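Local coordinates for protein isoflavone reductase (Medicago sativa, PDB 2GAS) that reduces achiral isoflavones to chiral isoflavanones with NADPH, yielding the penultimate intermediate in the biosynthesis of the pterocarpan phytoalexin medicarpin, at residues A[76-81]-A[104-109]. Sequence-based numbering, arbitrary orientation.
Sequences QVDIVI and NVKKFF
Val80 and Phe108 meet on one face of the parallel sheet of a Rossmann-type NADP-binding domain, where helix 92-102 links strand 79-82 to strand 107-109 as a beta-alpha-beta crossover. Val80 CG1 touches Phe108 CD1 at 4.0 Å, while CG2, at 4.2 Å, reaches Val105 CG2. Branched Val80 thus serves two neighbours, and helix 92-102 covers this face through Ile95, Ile96 and Ile99. Phe108 holds its ring CG anti to the backbone N (chi1 172°), which brings the CD1 edge near Val80 O. Were Phe108 an alanine, Val80 CG1 would probably lose its aromatic partner and a gap would be likely to open next to Ile95 and Ile96.

On the other face Phe109 lies alongside Ile81, with CD1 3.8 Å from Ile81 CG1, and its CE1 approaches Ile79 CG2 obliquely. Helix 191-202 packs against Phe109 through Thr198, Ala201 and Ala202; with a helix on each face, 92-102 on the Val80 side and 191-202 here, apolar residues suit both. Lys107 shares the face, but its chain bends away from Ile79 and its ammonium is hydrogen-bonded to Thr207 and to carbonyls ending helix 191-202.

Between the faces the backbones pair in parallel register: Val80 N donates to Lys107 O (3.0 Å), and Val80 O accepts from Phe109 N (2.8 Å) in a nearly straight bond, 172° at the hydrogen. Before the strands start, Lys106 N continues the pairing by donating to Asp78 O.

Charged side chains suit the more open edge beyond. Extended Lys106 runs beside Asp78 and forms a long salt bridge, NZ to OD2 3.7 Å, whereas Asp78 OD1 takes the backbone N-H of Lys4. A water donates to both Asp78 OD2, at 2.6 Å, and the carbonyl O of Asn104, at 2.9 Å.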
ATOM      1  N   GLN A  76      -6.996  -3.313  23.941  1.00 22.70           N
ATOM      2  CA  GLN A  76      -7.635  -4.608  23.744  1.00 22.74           C
ATOM      3  C   GLN A  76      -6.961  -5.508  22.710  1.00 22.85           C
ATOM      4  O   GLN A  76      -7.348  -6.661  22.553  1.00 23.85           O
ATOM      5  CB  GLN A  76      -9.098  -4.404  23.344  1.00 22.64           C
ATOM      6  CG  GLN A  76      -9.924  -3.665  24.379  1.00 25.49           C
ATOM      7  CD  GLN A  76     -11.320  -3.345  23.882  1.00 25.66           C
ATOM      8  OE1 GLN A  76     -12.132  -4.240  23.646  1.00 28.27           O
ATOM      9  NE2 GLN A  76     -11.603  -2.060  23.714  1.00 26.33           N
ATOM     10  N   VAL A  77      -5.949  -4.989  22.020  1.00 20.44           N
ATOM     11  CA  VAL A  77      -5.273  -5.763  20.987  1.00 19.76           C
ATOM     12  C   VAL A  77      -3.760  -5.848  21.160  1.00 19.71           C
ATOM     13  O   VAL A  77      -3.193  -5.267  22.086  1.00 22.12           O
ATOM     14  CB  VAL A  77      -5.580  -5.176  19.594  1.00 17.47           C
ATOM     15  CG1 VAL A  77      -7.086  -5.162  19.360  1.00 19.57           C
ATOM     16  CG2 VAL A  77      -5.013  -3.760  19.493  1.00 20.04           C
ATOM     17  N   ASP A  78      -3.118  -6.578  20.253  1.00 18.61           N
ATOM     18  CA  ASP A  78      -1.670  -6.772  20.271  1.00 18.44           C
ATOM     19  C   ASP A  78      -0.969  -6.043  19.125  1.00 18.20           C
ATOM     20  O   ASP A  78       0.122  -5.504  19.294  1.00 20.37           O
ATOM     21  CB  ASP A  78      -1.341  -8.262  20.154  1.00 19.47           C
ATOM     22  CG  ASP A  78      -1.915  -9.080  21.289  1.00 21.87           C
ATOM     23  OD1 ASP A  78      -2.693 -10.021  21.015  1.00 22.28           O
ATOM     24  OD2 ASP A  78      -1.578  -8.783  22.448  1.00 23.36           O
ATOM     25  N   ILE A  79      -1.599  -6.046  17.956  1.00 17.34           N
ATOM     26  CA  ILE A  79      -1.036  -5.426  16.760  1.00 17.42           C
ATOM     27  C   ILE A  79      -1.971  -4.371  16.190  1.00 16.31           C
ATOM     28  O   ILE A  79      -3.180  -4.583  16.092  1.00 16.19           O
ATOM     29  CB  ILE A  79      -0.756  -6.506  15.688  1.00 18.32           C
ATOM     30  CG1 ILE A  79       0.213  -7.545  16.264  1.00 18.79           C
ATOM     31  CG2 ILE A  79      -0.172  -5.864  14.425  1.00 17.65           C
ATOM     32  CD1 ILE A  79       0.461  -8.731  15.356  1.00 21.46           C
ATOM     33  N   VAL A  80      -1.402  -3.228  15.824  1.00 13.58           N
ATOM     34  CA  VAL A  80      -2.176  -2.123  15.276  1.00 15.33           C
ATOM     35  C   VAL A  80      -1.701  -1.835  13.856  1.00 16.33           C
ATOM     36  O   VAL A  80      -0.512  -1.620  13.619  1.00 14.16           O
ATOM     37  CB  VAL A  80      -2.000  -0.854  16.140  1.00 16.41           C
ATOM     38  CG1 VAL A  80      -2.782   0.298  15.537  1.00 16.88           C
ATOM     39  CG2 VAL A  80      -2.455  -1.125  17.566  1.00 15.46           C
ATOM     40  N   ILE A  81      -2.639  -1.847  12.917  1.00 14.22           N
ATOM     41  CA  ILE A  81      -2.326  -1.589  11.517  1.00 14.95           C
ATOM     42  C   ILE A  81      -3.074  -0.362  11.019  1.00 15.75           C
ATOM     43  O   ILE A  81      -4.302  -0.336  11.030  1.00 14.64           O
ATOM     44  CB  ILE A  81      -2.719  -2.787  10.633  1.00 14.14           C
ATOM     45  CG1 ILE A  81      -1.965  -4.036  11.101  1.00 16.51           C
ATOM     46  CG2 ILE A  81      -2.412  -2.479   9.169  1.00 14.93           C
ATOM     47  CD1 ILE A  81      -2.331  -5.308  10.353  1.00 18.92           C
ATOM     48  N   ASN A 104       0.815  -1.738  25.613  1.00 23.15           N
ATOM     49  CA  ASN A 104       0.763  -3.173  25.336  1.00 21.97           C
ATOM     50  C   ASN A 104       1.028  -3.583  23.889  1.00 20.44           C
ATOM     51  O   ASN A 104       1.069  -4.773  23.584  1.00 21.20           O
ATOM     52  CB  ASN A 104      -0.612  -3.706  25.728  1.00 21.60           C
ATOM     53  CG  ASN A 104      -1.735  -2.976  25.013  1.00 23.06           C
ATOM     54  OD1 ASN A 104      -2.032  -1.821  25.321  1.00 24.48           O
ATOM     55  ND2 ASN A 104      -2.350  -3.637  24.034  1.00 20.11           N
ATOM     56  N   VAL A 105       1.210  -2.615  23.002  1.00 19.63           N
ATOM     57  CA  VAL A 105       1.403  -2.927  21.584  1.00 18.78           C
ATOM     58  C   VAL A 105       2.678  -3.692  21.251  1.00 17.60           C
ATOM     59  O   VAL A 105       3.786  -3.256  21.575  1.00 18.18           O
ATOM     60  CB  VAL A 105       1.335  -1.641  20.732  1.00 17.61           C
ATOM     61  CG1 VAL A 105       1.505  -1.976  19.250  1.00 18.03           C
ATOM     62  CG2 VAL A 105      -0.003  -0.956  20.957  1.00 20.37           C
ATOM     63  N   LYS A 106       2.505  -4.837  20.593  1.00 17.40           N
ATOM     64  CA  LYS A 106       3.620  -5.684  20.195  1.00 17.95           C
ATOM     65  C   LYS A 106       4.130  -5.358  18.794  1.00 17.38           C
ATOM     66  O   LYS A 106       5.249  -5.723  18.436  1.00 17.06           O
ATOM     67  CB  LYS A 106       3.209  -7.156  20.277  1.00 17.95           C
ATOM     68  CG  LYS A 106       2.794  -7.560  21.683  1.00 20.46           C
ATOM     69  CD  LYS A 106       2.428  -9.031  21.774  1.00 23.49           C
ATOM     70  CE  LYS A 106       1.933  -9.366  23.171  1.00 25.34           C
ATOM     71  NZ  LYS A 106       1.481 -10.778  23.280  1.00 28.99           N
ATOM     72  N   LYS A 107       3.315  -4.668  18.003  1.00 16.63           N
ATOM     73  CA  LYS A 107       3.742  -4.294  16.658  1.00 18.04           C
ATOM     74  C   LYS A 107       2.805  -3.270  16.043  1.00 17.57           C
ATOM     75  O   LYS A 107       1.591  -3.406  16.124  1.00 17.75           O
ATOM     76  CB  LYS A 107       3.827  -5.534  15.753  1.00 19.30           C
ATOM     77  CG  LYS A 107       4.499  -5.264  14.412  1.00 24.84           C
ATOM     78  CD  LYS A 107       5.349  -6.449  13.942  1.00 29.81           C
ATOM     79  CE  LYS A 107       4.488  -7.643  13.572  1.00 30.48           C
ATOM     80  NZ  LYS A 107       5.304  -8.807  13.111  1.00 31.47           N
ATOM     81  N   PHE A 108       3.383  -2.235  15.442  1.00 16.20           N
ATOM     82  CA  PHE A 108       2.610  -1.184  14.794  1.00 15.24           C
ATOM     83  C   PHE A 108       2.992  -1.076  13.329  1.00 15.25           C
ATOM     84  O   PHE A 108       4.177  -1.001  12.997  1.00 13.95           O
ATOM     85  CB  PHE A 108       2.854   0.168  15.481  1.00 16.18           C
ATOM     86  CG  PHE A 108       2.235   1.350  14.763  1.00 16.74           C
ATOM     87  CD1 PHE A 108       0.910   1.315  14.338  1.00 15.66           C
ATOM     88  CD2 PHE A 108       2.971   2.515  14.553  1.00 15.81           C
ATOM     89  CE1 PHE A 108       0.331   2.426  13.716  1.00 16.44           C
ATOM     90  CE2 PHE A 108       2.397   3.626  13.935  1.00 14.23           C
ATOM     91  CZ  PHE A 108       1.084   3.583  13.519  1.00 15.48           C
ATOM     92  N   PHE A 109       1.981  -1.105  12.461  1.00 13.45           N
ATOM     93  CA  PHE A 109       2.175  -0.954  11.024  1.00 13.49           C
ATOM     94  C   PHE A 109       1.682   0.432  10.645  1.00 14.68           C
ATOM     95  O   PHE A 109       0.477   0.670  10.605  1.00 15.89           O
ATOM     96  CB  PHE A 109       1.333  -1.952  10.211  1.00 15.37           C
ATOM     97  CG  PHE A 109       1.890  -3.346  10.150  1.00 15.53           C
ATOM     98  CD1 PHE A 109       1.827  -4.191  11.252  1.00 15.32           C
ATOM     99  CD2 PHE A 109       2.425  -3.839   8.958  1.00 14.33           C
ATOM    100  CE1 PHE A 109       2.280  -5.510  11.173  1.00 16.55           C
ATOM    101  CE2 PHE A 109       2.885  -5.162   8.865  1.00 15.49           C
ATOM    102  CZ  PHE A 109       2.810  -5.998   9.972  1.00 14.23           C
TER
HETATM  103  O   HOH W   1      -0.826  -6.884  24.134  1.00 31.19           O